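Local coordinates for protein pyruvate carboxylase n-terminal domain (Aquifex aeolicus, PDB 1ULZ) that is the biotin carboxylase subunit of a pyruvate carboxylase, combining a Rossmann-like N-terminal domain with an ATP-grasp domain and a biotin carboxylase C-terminal domain, at residues V2-V7 with P27-Y32; E12-I17 with A39-L44; Y32-S37 with A48-T53; T58-Q63 with G82-N87. The protein carries 1 engineered substitution. All coordinates share one frame; numbering follows the deposited sequence.

How the interactions relate
All four contacts lie in the Rossmann-like N-terminal part of the chain. Interaction 1 is buried and joins two neighbouring parallel strands by backbone hydrogen bonds. Interaction 2 is also buried, but it is an apolar helix-to-helix contact with no hydrogen bond across it. It lies against one face of the same sheet, and His-41 NE2 hydrogen-bonds to Ile-31 O of interaction 1. Interaction 3 carries the sheet on to strand 47-50, outermost within the chain. It shares Tyr-32 with interaction 1 and lies at the surface. Interaction 4 is partly buried and joins loop to helix ends by ring stacking and a water bridge. Thr-58 OG1 ties it to Ile-51 and Asn-33 of interaction 3.

Interaction 1 of 4, residues V2-V7 with P27-Y32; sequences VNKVLV and PTVAIY. Engineered in segment 2-7: Val-2 (natural residue Phe).
Val-5 and Leu-6 pair with Thr-28 and Val-29 as neighbouring parallel strands in the Rossmann-like sheet of the N-terminal domain. Strand 5-7, helix 11-24 and strand 28-32 form a beta-alpha-beta unit. The two strand axes approach to 4.6 Å. Three backbone hydrogen bonds hold the pair. Val-5 N donates to Pro-27 O at 3.1 Å. Val-29 N donates to Val-5 O at 2.8 Å. Val-7 N donates to Val-29 O, also at 2.8 Å, so Val-5 and Val-29 each use both their N and their O.

Leu-6 and Val-29 share one face of the sheet, where Leu-6 CG meets Val-29 CG1 at 4.1 Å. The other branch of Val-29 is taken by lysine: Lys-4 CD lies 3.7 Å from Val-29 CG2. The lysine chain runs out extended through its first two torsions (chi1 177°) and lays its methylenes against the valine. It bends only further on, where NZ forms a salt bridge with Glu-47 and bonds to Val-72 O. Val-5, Val-7 and Thr-28 lie on the other face, against Ala-14, Ile-17 and Cys-21 of helix 11-24. Beyond Val-7 the direct pairing gives way to a water. This water accepts from Ile-31 N at 3.0 Å and sits 2.7 Å from Val-7 O, to which it can donate.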
loop_
_atom_site.group_PDB
_atom_site.type_symbol
_atom_site.label_atom_id
_atom_site.label_comp_id
_atom_site.label_asym_id
_atom_site.label_seq_id
_atom_site.Cartn_x
_atom_site.Cartn_y
_atom_site.Cartn_z
ATOM N N VAL A 2 -28.378 -0.630 5.867
ATOM C CA VAL A 2 -27.241 -1.427 6.319
ATOM C C VAL A 2 -26.778 -0.951 7.691
ATOM O O VAL A 2 -26.216 0.130 7.813
ATOM C CB VAL A 2 -26.053 -1.295 5.335
ATOM C CG1 VAL A 2 -24.954 -2.266 5.712
ATOM C CG2 VAL A 2 -26.517 -1.550 3.914
ATOM N N ASN A 3 -27.009 -1.761 8.718
ATOM C CA ASN A 3 -26.609 -1.413 10.080
ATOM C C ASN A 3 -25.696 -2.482 10.668
ATOM O O ASN A 3 -24.958 -2.231 11.623
ATOM C CB ASN A 3 -27.843 -1.260 10.965
ATOM C CG ASN A 3 -28.703 -0.088 10.550
ATOM O OD1 ASN A 3 -28.431 1.060 10.915
ATOM N ND2 ASN A 3 -29.732 -0.365 9.752
ATOM N N LYS A 4 -25.780 -3.682 10.106
ATOM C CA LYS A 4 -24.959 -4.806 10.532
ATOM C C LYS A 4 -24.804 -5.719 9.328
ATOM O O LYS A 4 -25.794 -6.160 8.734
ATOM C CB LYS A 4 -25.612 -5.567 11.688
ATOM C CG LYS A 4 -24.810 -6.792 12.112
ATOM C CD LYS A 4 -25.420 -7.534 13.307
ATOM C CE LYS A 4 -25.167 -6.807 14.620
ATOM N NZ LYS A 4 -25.673 -7.598 15.785
ATOM N N VAL A 5 -23.557 -5.999 8.977
ATOM C CA VAL A 5 -23.259 -6.831 7.827
ATOM C C VAL A 5 -22.791 -8.251 8.124
ATOM O O VAL A 5 -21.832 -8.469 8.862
ATOM C CB VAL A 5 -22.197 -6.156 6.936
ATOM C CG1 VAL A 5 -21.820 -7.075 5.776
ATOM C CG2 VAL A 5 -22.735 -4.819 6.429
ATOM N N LEU A 6 -23.482 -9.219 7.543
ATOM C CA LEU A 6 -23.106 -10.609 7.704
ATOM C C LEU A 6 -22.342 -10.953 6.432
ATOM O O LEU A 6 -22.845 -10.757 5.320
ATOM C CB LEU A 6 -24.344 -11.496 7.852
ATOM C CG LEU A 6 -24.087 -12.994 8.077
ATOM C CD1 LEU A 6 -25.311 -13.634 8.712
ATOM C CD2 LEU A 6 -23.749 -13.673 6.759
ATOM N N VAL A 7 -21.117 -11.434 6.602
ATOM C CA VAL A 7 -20.271 -11.804 5.474
ATOM C C VAL A 7 -20.476 -13.281 5.153
ATOM O O VAL A 7 -20.028 -14.157 5.897
ATOM C CB VAL A 7 -18.783 -11.554 5.804
ATOM C CG1 VAL A 7 -17.922 -11.844 4.590
ATOM C CG2 VAL A 7 -18.590 -10.113 6.278
ATOM N N PRO A 27 -20.762 -2.832 12.294
ATOM C CA PRO A 27 -20.463 -4.104 12.958
ATOM C C PRO A 27 -20.593 -5.242 11.957
ATOM O O PRO A 27 -21.410 -5.174 11.036
ATOM C CB PRO A 27 -21.510 -4.170 14.076
ATOM C CG PRO A 27 -22.662 -3.407 13.512
ATOM C CD PRO A 27 -21.979 -2.219 12.852
ATOM N N THR A 28 -19.795 -6.287 12.134
ATOM C CA THR A 28 -19.830 -7.408 11.207
ATOM C C THR A 28 -20.117 -8.748 11.855
ATOM O O THR A 28 -19.902 -8.938 13.057
ATOM C CB THR A 28 -18.497 -7.543 10.453
ATOM O OG1 THR A 28 -17.443 -7.796 11.388
ATOM C CG2 THR A 28 -18.192 -6.270 9.694
ATOM N N VAL A 29 -20.606 -9.676 11.038
ATOM C CA VAL A 29 -20.911 -11.027 11.485
ATOM C C VAL A 29 -20.257 -12.011 10.524
ATOM O O VAL A 29 -20.460 -11.941 9.306
ATOM C CB VAL A 29 -22.432 -11.315 11.507
ATOM C CG1 VAL A 29 -22.673 -12.769 11.918
ATOM C CG2 VAL A 29 -23.135 -10.377 12.479
ATOM N N ALA A 30 -19.470 -12.925 11.082
ATOM C CA ALA A 30 -18.783 -13.929 10.286
ATOM C C ALA A 30 -19.384 -15.319 10.484
ATOM O O ALA A 30 -19.940 -15.619 11.539
ATOM C CB ALA A 30 -17.300 -13.956 10.660
ATOM N N ILE A 31 -19.288 -16.148 9.453
ATOM C CA ILE A 31 -19.745 -17.531 9.532
ATOM C C ILE A 31 -18.551 -18.390 9.122
ATOM O O ILE A 31 -17.662 -17.926 8.402
ATOM C CB ILE A 31 -20.948 -17.836 8.589
ATOM C CG1 ILE A 31 -20.616 -17.453 7.151
ATOM C CG2 ILE A 31 -22.184 -17.102 9.063
ATOM C CD1 ILE A 31 -21.699 -17.840 6.154
ATOM N N TYR A 32 -18.522 -19.634 9.586
ATOM C CA TYR A 32 -17.422 -20.525 9.256
ATOM C C TYR A 32 -17.720 -21.972 9.605
ATOM O O TYR A 32 -18.656 -22.264 10.357
ATOM C CB TYR A 32 -16.154 -20.109 10.005
ATOM C CG TYR A 32 -16.299 -20.139 11.508
ATOM C CD1 TYR A 32 -17.069 -19.196 12.167
ATOM C CD2 TYR A 32 -15.649 -21.102 12.272
ATOM C CE1 TYR A 32 -17.187 -19.201 13.534
ATOM C CE2 TYR A 32 -15.761 -21.120 13.650
ATOM C CZ TYR A 32 -16.528 -20.164 14.276
ATOM O OH TYR A 32 -16.613 -20.135 15.647
HETATM O O HOH W 1 -17.765 -14.764 7.297
#

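Interaction 2 of 4, residues E12-I17 with A39-L44; sequences EIAVRI and ARHVKL
The His-41 ring meets Ala-14 obliquely, with Ala-14 CB 3.7 Å from His-41 CG. Val-42 CG2 lies over one face of this ring, toward the rim. The guanidinium of Arg-40 has Lys-43 CD over one face, 3.6 Å above its plane and again offset. That group leads away from helix 11-24 and forms a salt bridge with Glu-410 of the second subunit.

The closest approach between the helices is Ala-14 CB to His-41 CB, at 3.5 Å. In His-41, CG stands between the backbone N and the carbonyl carbon (chi1 70°). The ring's NE2 reaches the sheet and hydrogen-bonds to Ile-31 O, which helps set how the ring is turned. Val-15 uses both branches. Its CG2 lies 4.0 Å from Arg-40 CB, and its CG1 meets Leu-44 CD1 at 4.1 Å. Tyr-358 of the second subunit packs on both Val-15 and Arg-40, so this apolar layer continues into the dimer interface.

The axes of segment 12-17 of helix 11-24 and of helix 40-44 approach to 8.9 Å, with their directions 24° apart. His-41 rests on Ala-30, on the face of the sheet that helix 11-24 also covers in part. Successive crossover helices lying side by side on one face of a parallel sheet are characteristic of a Rossmann-like fold.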
loop_
_atom_site.group_PDB
_atom_site.type_symbol
_atom_site.label_atom_id
_atom_site.label_comp_id
_atom_site.label_asym_id
_atom_site.label_seq_id
_atom_site.Cartn_x
_atom_site.Cartn_y
_atom_site.Cartn_z
ATOM N N GLU A 12 -9.499 -14.633 2.189
ATOM C CA GLU A 12 -9.063 -13.258 1.983
ATOM C C GLU A 12 -10.202 -12.291 1.667
ATOM O O GLU A 12 -10.180 -11.156 2.131
ATOM C CB GLU A 12 -7.992 -13.188 0.883
ATOM C CG GLU A 12 -8.481 -13.433 -0.543
ATOM C CD GLU A 12 -9.071 -12.196 -1.190
ATOM O OE1 GLU A 12 -8.899 -11.092 -0.645
ATOM O OE2 GLU A 12 -9.697 -12.319 -2.258
ATOM N N ILE A 13 -11.198 -12.726 0.896
ATOM C CA ILE A 13 -12.290 -11.819 0.570
ATOM C C ILE A 13 -13.116 -11.440 1.802
ATOM O O ILE A 13 -13.579 -10.306 1.907
ATOM C CB ILE A 13 -13.221 -12.386 -0.534
ATOM C CG1 ILE A 13 -14.076 -11.249 -1.098
ATOM C CG2 ILE A 13 -14.120 -13.481 0.018
ATOM C CD1 ILE A 13 -13.267 -10.099 -1.677
ATOM N N ALA A 14 -13.286 -12.365 2.744
ATOM C CA ALA A 14 -14.042 -12.051 3.958
ATOM C C ALA A 14 -13.303 -10.968 4.740
ATOM O O ALA A 14 -13.921 -10.082 5.327
ATOM C CB ALA A 14 -14.223 -13.295 4.824
ATOM N N VAL A 15 -11.975 -11.049 4.739
ATOM C CA VAL A 15 -11.133 -10.069 5.424
ATOM C C VAL A 15 -11.269 -8.710 4.735
ATOM O O VAL A 15 -11.400 -7.685 5.396
ATOM C CB VAL A 15 -9.648 -10.505 5.410
ATOM C CG1 VAL A 15 -8.762 -9.363 5.891
ATOM C CG2 VAL A 15 -9.457 -11.730 6.304
ATOM N N ARG A 16 -11.245 -8.719 3.404
ATOM C CA ARG A 16 -11.390 -7.502 2.606
ATOM C C ARG A 16 -12.707 -6.807 2.932
ATOM O O ARG A 16 -12.740 -5.603 3.158
ATOM C CB ARG A 16 -11.366 -7.839 1.113
ATOM C CG ARG A 16 -11.692 -6.658 0.189
ATOM C CD ARG A 16 -10.499 -5.727 0.021
ATOM N NE ARG A 16 -10.793 -4.562 -0.811
ATOM C CZ ARG A 16 -11.433 -3.474 -0.388
ATOM N NH1 ARG A 16 -11.860 -3.390 0.868
ATOM N NH2 ARG A 16 -11.635 -2.460 -1.217
ATOM N N ILE A 17 -13.792 -7.576 2.950
ATOM C CA ILE A 17 -15.112 -7.034 3.248
ATOM C C ILE A 17 -15.194 -6.527 4.689
ATOM O O ILE A 17 -15.725 -5.444 4.941
ATOM C CB ILE A 17 -16.219 -8.092 3.010
ATOM C CG1 ILE A 17 -16.202 -8.537 1.543
ATOM C CG2 ILE A 17 -17.588 -7.510 3.366
ATOM C CD1 ILE A 17 -17.071 -9.730 1.253
ATOM N N ALA A 39 -9.676 -19.428 11.494
ATOM C CA ALA A 39 -9.493 -18.593 10.312
ATOM C C ALA A 39 -9.434 -17.118 10.695
ATOM O O ALA A 39 -9.970 -16.712 11.725
ATOM C CB ALA A 39 -10.626 -18.832 9.322
ATOM N N ARG A 40 -8.792 -16.322 9.846
ATOM C CA ARG A 40 -8.639 -14.892 10.090
ATOM C C ARG A 40 -9.942 -14.110 10.212
ATOM O O ARG A 40 -10.118 -13.350 11.166
ATOM C CB ARG A 40 -7.806 -14.246 8.984
ATOM C CG ARG A 40 -7.028 -13.029 9.450
ATOM C CD ARG A 40 -5.761 -13.500 10.136
ATOM N NE ARG A 40 -5.657 -13.027 11.505
ATOM C CZ ARG A 40 -4.773 -13.497 12.377
ATOM N NH1 ARG A 40 -3.927 -14.452 12.019
ATOM N NH2 ARG A 40 -4.732 -13.007 13.605
ATOM N N HIS A 41 -10.852 -14.280 9.253
ATOM C CA HIS A 41 -12.102 -13.526 9.305
ATOM C C HIS A 41 -12.900 -13.783 10.575
ATOM O O HIS A 41 -13.584 -12.893 11.076
ATOM C CB HIS A 41 -12.967 -13.777 8.054
ATOM C CG HIS A 41 -13.555 -15.150 7.970
ATOM N ND1 HIS A 41 -12.811 -16.264 7.642
ATOM C CD2 HIS A 41 -14.827 -15.583 8.143
ATOM C CE1 HIS A 41 -13.601 -17.323 7.616
ATOM N NE2 HIS A 41 -14.830 -16.938 7.916
ATOM N N VAL A 42 -12.795 -14.995 11.103
ATOM C CA VAL A 42 -13.487 -15.358 12.330
ATOM C C VAL A 42 -13.009 -14.467 13.475
ATOM O O VAL A 42 -13.817 -13.978 14.267
ATOM C CB VAL A 42 -13.211 -16.818 12.719
ATOM C CG1 VAL A 42 -13.778 -17.085 14.099
ATOM C CG2 VAL A 42 -13.814 -17.768 11.680
ATOM N N LYS A 43 -11.696 -14.262 13.553
ATOM C CA LYS A 43 -11.094 -13.430 14.598
ATOM C C LYS A 43 -11.382 -11.944 14.412
ATOM O O LYS A 43 -11.610 -11.221 15.383
ATOM C CB LYS A 43 -9.570 -13.601 14.617
ATOM C CG LYS A 43 -9.068 -15.014 14.828
ATOM C CD LYS A 43 -7.539 -15.048 14.759
ATOM C CE LYS A 43 -6.995 -16.452 14.976
ATOM N NZ LYS A 43 -5.513 -16.461 14.817
ATOM N N LEU A 44 -11.352 -11.484 13.164
ATOM C CA LEU A 44 -11.568 -10.073 12.872
ATOM C C LEU A 44 -13.007 -9.581 13.002
ATOM O O LEU A 44 -13.233 -8.397 13.256
ATOM C CB LEU A 44 -11.040 -9.739 11.476
ATOM C CG LEU A 44 -9.563 -10.060 11.221
ATOM C CD1 LEU A 44 -9.118 -9.362 9.945
ATOM C CD2 LEU A 44 -8.707 -9.604 12.395
#

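Interaction 3 of 4, residues Y32-S37 with A48-T53; sequences YNEVES and AYMIGT
Ile-51 N donates to Tyr-32 O at 3.0 Å, nearly in line with the carbonyl. Tyr-32 N donates to Tyr-49 O at 3.1 Å. This second bond is more bent (139° at the hydrogen), and its donor is tilted out of the carbonyl plane. Within segment 32-37, Val-35 N donates to Asn-33 OD1 at 2.8 Å, almost straight and on a lone pair in the carbonyl plane. This is an Asx turn, and it turns the chain where strand 28-32 ends. The amide's ND2 bonds to Thr-58 OG1, so both ends of the Asn-33 amide are held.

The backbone pair makes Tyr-32 and Met-50 a parallel bridge. It joins strand 28-32 to strand 47-50, the outermost strand on this side of the Rossmann-like sheet within the chain.

Both side chains stand on one face. The Tyr-32 ring folds over the neighbouring strand (chi1 60°), and Met-50 CB lies over one face of the ring in a CH-pi contact, 4.0 Å from its centroid. Ala-48 C lies at the ring edge, in its plane, with Ala-48 CB 4.0 Å from Tyr-32 CE1. Farther along, Met-50 SD rests 3.8 Å from Glu-34 CB. His-41 and Val-42 of helix 40-44 also touch the tyrosine.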
loop_
_atom_site.group_PDB
_atom_site.type_symbol
_atom_site.label_atom_id
_atom_site.label_comp_id
_atom_site.label_asym_id
_atom_site.label_seq_id
_atom_site.Cartn_x
_atom_site.Cartn_y
_atom_site.Cartn_z
ATOM N N TYR A 32 -18.522 -19.634 9.586
ATOM C CA TYR A 32 -17.422 -20.525 9.256
ATOM C C TYR A 32 -17.720 -21.972 9.605
ATOM O O TYR A 32 -18.656 -22.264 10.357
ATOM C CB TYR A 32 -16.154 -20.109 10.005
ATOM C CG TYR A 32 -16.299 -20.139 11.508
ATOM C CD1 TYR A 32 -17.069 -19.196 12.167
ATOM C CD2 TYR A 32 -15.649 -21.102 12.272
ATOM C CE1 TYR A 32 -17.187 -19.201 13.534
ATOM C CE2 TYR A 32 -15.761 -21.120 13.650
ATOM C CZ TYR A 32 -16.528 -20.164 14.276
ATOM O OH TYR A 32 -16.613 -20.135 15.647
ATOM N N ASN A 33 -16.907 -22.870 9.058
ATOM C CA ASN A 33 -17.043 -24.290 9.342
ATOM C C ASN A 33 -16.039 -24.598 10.444
ATOM O O ASN A 33 -15.061 -23.867 10.622
ATOM C CB ASN A 33 -16.732 -25.129 8.104
ATOM C CG ASN A 33 -16.877 -26.622 8.365
ATOM O OD1 ASN A 33 -16.035 -27.238 9.017
ATOM N ND2 ASN A 33 -17.961 -27.206 7.867
ATOM N N GLU A 34 -16.277 -25.669 11.185
ATOM C CA GLU A 34 -15.382 -26.045 12.271
ATOM C C GLU A 34 -13.933 -26.212 11.820
ATOM O O GLU A 34 -13.011 -25.908 12.572
ATOM C CB GLU A 34 -15.880 -27.335 12.932
ATOM C CG GLU A 34 -14.979 -27.861 14.035
ATOM C CD GLU A 34 -13.866 -28.749 13.502
ATOM O OE1 GLU A 34 -12.823 -28.843 14.178
ATOM O OE2 GLU A 34 -14.037 -29.358 12.420
ATOM N N VAL A 35 -13.737 -26.697 10.597
ATOM C CA VAL A 35 -12.394 -26.908 10.055
ATOM C C VAL A 35 -11.578 -25.620 9.921
ATOM O O VAL A 35 -10.369 -25.664 9.670
ATOM C CB VAL A 35 -12.455 -27.581 8.675
ATOM C CG1 VAL A 35 -13.130 -28.947 8.790
ATOM C CG2 VAL A 35 -13.199 -26.690 7.701
ATOM N N GLU A 36 -12.236 -24.472 10.075
ATOM C CA GLU A 36 -11.548 -23.189 9.989
ATOM C C GLU A 36 -11.913 -22.328 11.184
ATOM O O GLU A 36 -12.079 -21.117 11.054
ATOM C CB GLU A 36 -11.917 -22.447 8.697
ATOM C CG GLU A 36 -11.303 -23.037 7.440
ATOM C CD GLU A 36 -11.432 -22.123 6.235
ATOM O OE1 GLU A 36 -10.427 -21.954 5.518
ATOM O OE2 GLU A 36 -12.529 -21.576 5.998
ATOM N N SER A 37 -12.035 -22.958 12.350
ATOM C CA SER A 37 -12.383 -22.232 13.562
ATOM C C SER A 37 -11.334 -21.193 13.947
ATOM O O SER A 37 -11.609 -20.317 14.763
ATOM C CB SER A 37 -12.598 -23.201 14.731
ATOM O OG SER A 37 -11.447 -23.980 14.990
ATOM N N ALA A 48 -19.153 -14.025 15.329
ATOM C CA ALA A 48 -18.768 -15.114 14.438
ATOM C C ALA A 48 -19.486 -16.401 14.839
ATOM O O ALA A 48 -19.480 -16.789 16.009
ATOM C CB ALA A 48 -17.249 -15.307 14.469
ATOM N N TYR A 49 -20.104 -17.063 13.868
ATOM C CA TYR A 49 -20.833 -18.287 14.154
ATOM C C TYR A 49 -20.446 -19.468 13.281
ATOM O O TYR A 49 -20.359 -19.358 12.059
ATOM C CB TYR A 49 -22.342 -18.049 14.032
ATOM C CG TYR A 49 -22.860 -16.952 14.932
ATOM C CD1 TYR A 49 -22.840 -15.626 14.523
ATOM C CD2 TYR A 49 -23.335 -17.241 16.208
ATOM C CE1 TYR A 49 -23.278 -14.613 15.360
ATOM C CE2 TYR A 49 -23.774 -16.237 17.053
ATOM C CZ TYR A 49 -23.743 -14.925 16.626
ATOM O OH TYR A 49 -24.175 -13.925 17.461
ATOM N N MET A 50 -20.207 -20.598 13.937
ATOM C CA MET A 50 -19.853 -21.836 13.265
ATOM C C MET A 50 -21.168 -22.478 12.839
ATOM O O MET A 50 -22.006 -22.795 13.683
ATOM C CB MET A 50 -19.113 -22.754 14.242
ATOM C CG MET A 50 -18.755 -24.123 13.691
ATOM S SD MET A 50 -18.119 -25.171 15.028
ATOM C CE MET A 50 -19.639 -25.822 15.656
ATOM N N ILE A 51 -21.354 -22.656 11.535
ATOM C CA ILE A 51 -22.582 -23.250 11.015
ATOM C C ILE A 51 -22.276 -24.192 9.861
ATOM O O ILE A 51 -21.188 -24.142 9.277
ATOM C CB ILE A 51 -23.550 -22.175 10.500
ATOM C CG1 ILE A 51 -22.921 -21.452 9.307
ATOM C CG2 ILE A 51 -23.880 -21.198 11.608
ATOM C CD1 ILE A 51 -23.818 -20.425 8.664
ATOM N N GLY A 52 -23.245 -25.049 9.539
ATOM C CA GLY A 52 -23.075 -26.004 8.460
ATOM C C GLY A 52 -22.804 -27.415 8.953
ATOM O O GLY A 52 -22.353 -27.615 10.088
ATOM N N THR A 53 -23.083 -28.396 8.097
ATOM C CA THR A 53 -22.871 -29.798 8.423
ATOM C C THR A 53 -21.694 -30.359 7.637
ATOM O O THR A 53 -21.306 -31.511 7.815
ATOM C CB THR A 53 -24.141 -30.636 8.148
ATOM O OG1 THR A 53 -24.690 -30.285 6.871
ATOM C CG2 THR A 53 -25.176 -30.382 9.226
#

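Interaction 4 of 4, residues T58-Q63 with G82-N87; sequences TYLNKQ and GFLAEN
Phe-83 reaches from its loop to Tyr-59 and Leu-60. Phe-83 CB lies 4.0 Å from Leu-60 CD2. CG stands anti to the carbonyl carbon (chi1 -65°), and the ring it carries turns one face to Tyr-59. Tyr-59 CB sits over the centre of that face, 3.8 Å from the ring centroid, in a CH-pi contact. At the ring edge, Phe-83 CD1 meets Leu-60 CD2, also at 3.8 Å. At the far end, Phe-83 CZ lies 4.1 Å from Tyr-59 CD1. The two aromatic rings form an offset stack with their planes at 21° and centroids 5.0 Å apart. With this offset the methylene, rather than the tyrosine ring, lies over the middle of the phenylalanine ring.

Phe-83 and Leu-84 are the two central residues of a type II' turn, closed by Ala-85 N to Gly-82 O. Leu-84 pushes in beside Phe-83. Leu-84 CG packs 3.3 Å from Tyr-59 O, and its CD2 touches Lys-62 CG. The lysine chain bends at its last two torsions and crosses the Asn-87 amide. One water accepts from both, at 2.6 Å from Lys-62 NZ and 2.9 Å from Asn-87 ND2.

Asn-61 and Asn-87 are the N-caps of helices 62-71 and 88-96, and their OD1 atoms accept from Arg-64 N and Phe-90 N. Leu-84 and Lys-62 both pack on Phe-90 of helix 88-96. Tyr-59 rests on Ile-31 and Tyr-32 of strand 28-32. The contact thus joins the break between helices 57-60 and 62-71 to the loop that leads from strand 76-78 to helix 88-96.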
loop_
_atom_site.group_PDB
_atom_site.type_symbol
_atom_site.label_atom_id
_atom_site.label_comp_id
_atom_site.label_asym_id
_atom_site.label_seq_id
_atom_site.Cartn_x
_atom_site.Cartn_y
_atom_site.Cartn_z
ATOM N N THR A 58 -21.688 -24.849 4.783
ATOM C CA THR A 58 -21.531 -23.685 5.650
ATOM C C THR A 58 -21.857 -22.398 4.894
ATOM O O THR A 58 -22.551 -21.518 5.410
ATOM C CB THR A 58 -20.074 -23.556 6.163
ATOM O OG1 THR A 58 -19.805 -24.570 7.140
ATOM C CG2 THR A 58 -19.847 -22.175 6.779
ATOM N N TYR A 59 -21.355 -22.301 3.664
ATOM C CA TYR A 59 -21.554 -21.108 2.845
ATOM C C TYR A 59 -22.617 -21.224 1.750
ATOM O O TYR A 59 -22.902 -20.245 1.072
ATOM C CB TYR A 59 -20.217 -20.694 2.198
ATOM C CG TYR A 59 -19.073 -20.564 3.183
ATOM C CD1 TYR A 59 -18.270 -21.655 3.493
ATOM C CD2 TYR A 59 -18.851 -19.375 3.868
ATOM C CE1 TYR A 59 -17.283 -21.570 4.467
ATOM C CE2 TYR A 59 -17.871 -19.281 4.843
ATOM C CZ TYR A 59 -17.093 -20.385 5.141
ATOM O OH TYR A 59 -16.160 -20.313 6.151
ATOM N N LEU A 60 -23.212 -22.402 1.581
ATOM C CA LEU A 60 -24.204 -22.572 0.521
ATOM C C LEU A 60 -25.631 -22.807 0.981
ATOM O O LEU A 60 -26.540 -22.899 0.153
ATOM C CB LEU A 60 -23.796 -23.718 -0.411
ATOM C CG LEU A 60 -22.469 -23.576 -1.160
ATOM C CD1 LEU A 60 -22.229 -24.821 -2.003
ATOM C CD2 LEU A 60 -22.498 -22.327 -2.044
ATOM N N ASN A 61 -25.843 -22.917 2.288
ATOM C CA ASN A 61 -27.191 -23.145 2.784
ATOM C C ASN A 61 -27.917 -21.812 2.877
ATOM O O ASN A 61 -27.800 -21.082 3.862
ATOM C CB ASN A 61 -27.159 -23.831 4.150
ATOM C CG ASN A 61 -28.506 -24.405 4.531
ATOM O OD1 ASN A 61 -29.503 -23.688 4.565
ATOM N ND2 ASN A 61 -28.544 -25.706 4.812
ATOM N N LYS A 62 -28.670 -21.509 1.827
ATOM C CA LYS A 62 -29.411 -20.259 1.721
ATOM C C LYS A 62 -30.301 -19.878 2.909
ATOM O O LYS A 62 -30.198 -18.769 3.442
ATOM C CB LYS A 62 -30.251 -20.277 0.436
ATOM C CG LYS A 62 -29.430 -20.352 -0.843
ATOM C CD LYS A 62 -30.301 -20.172 -2.088
ATOM C CE LYS A 62 -31.320 -21.292 -2.227
ATOM N NZ LYS A 62 -30.643 -22.603 -2.461
ATOM N N GLN A 63 -31.168 -20.790 3.328
ATOM C CA GLN A 63 -32.083 -20.501 4.425
ATOM C C GLN A 63 -31.419 -20.352 5.790
ATOM O O GLN A 63 -31.793 -19.480 6.570
ATOM C CB GLN A 63 -33.169 -21.576 4.497
ATOM C CG GLN A 63 -34.279 -21.225 5.455
ATOM C CD GLN A 63 -34.938 -19.912 5.085
ATOM O OE1 GLN A 63 -35.319 -19.709 3.933
ATOM N NE2 GLN A 63 -35.082 -19.015 6.060
ATOM N N GLY A 82 -17.917 -16.036 -5.626
ATOM C CA GLY A 82 -18.085 -17.471 -5.524
ATOM C C GLY A 82 -19.240 -17.778 -4.590
ATOM O O GLY A 82 -19.954 -16.871 -4.165
ATOM N N PHE A 83 -19.419 -19.051 -4.259
ATOM C CA PHE A 83 -20.505 -19.480 -3.378
ATOM C C PHE A 83 -21.881 -18.962 -3.801
ATOM O O PHE A 83 -22.341 -19.266 -4.897
ATOM C CB PHE A 83 -20.214 -19.082 -1.931
ATOM C CG PHE A 83 -19.010 -19.773 -1.349
ATOM C CD1 PHE A 83 -18.907 -21.158 -1.380
ATOM C CD2 PHE A 83 -17.981 -19.042 -0.776
ATOM C CE1 PHE A 83 -17.797 -21.803 -0.850
ATOM C CE2 PHE A 83 -16.867 -19.680 -0.243
ATOM C CZ PHE A 83 -16.777 -21.062 -0.280
ATOM N N LEU A 84 -22.536 -18.186 -2.942
ATOM C CA LEU A 84 -23.871 -17.667 -3.259
ATOM C C LEU A 84 -23.868 -16.281 -3.904
ATOM O O LEU A 84 -24.930 -15.674 -4.057
ATOM C CB LEU A 84 -24.732 -17.611 -1.995
ATOM C CG LEU A 84 -24.957 -18.899 -1.197
ATOM C CD1 LEU A 84 -25.739 -18.571 0.062
ATOM C CD2 LEU A 84 -25.701 -19.918 -2.045
ATOM N N ALA A 85 -22.689 -15.795 -4.291
ATOM C CA ALA A 85 -22.548 -14.464 -4.889
ATOM C C ALA A 85 -23.432 -14.204 -6.100
ATOM O O ALA A 85 -24.041 -13.142 -6.215
ATOM C CB ALA A 85 -21.092 -14.213 -5.266
ATOM N N GLU A 86 -23.494 -15.170 -7.008
ATOM C CA GLU A 86 -24.297 -15.012 -8.207
ATOM C C GLU A 86 -25.489 -15.955 -8.226
ATOM O O GLU A 86 -25.900 -16.426 -9.277
ATOM C CB GLU A 86 -23.422 -15.218 -9.445
ATOM C CG GLU A 86 -22.211 -14.285 -9.478
ATOM C CD GLU A 86 -21.330 -14.505 -10.688
ATOM O OE1 GLU A 86 -21.671 -13.993 -11.773
ATOM O OE2 GLU A 86 -20.298 -15.197 -10.559
ATOM N N ASN A 87 -26.037 -16.215 -7.046
ATOM C CA ASN A 87 -27.199 -17.082 -6.892
ATOM C C ASN A 87 -28.428 -16.171 -6.862
ATOM O O ASN A 87 -28.759 -15.599 -5.821
ATOM C CB ASN A 87 -27.089 -17.859 -5.578
ATOM C CG ASN A 87 -28.164 -18.911 -5.427
ATOM O OD1 ASN A 87 -29.359 -18.613 -5.481
ATOM N ND2 ASN A 87 -27.746 -20.155 -5.227
HETATM O O HOH W 2 -29.561 -22.409 -4.856
#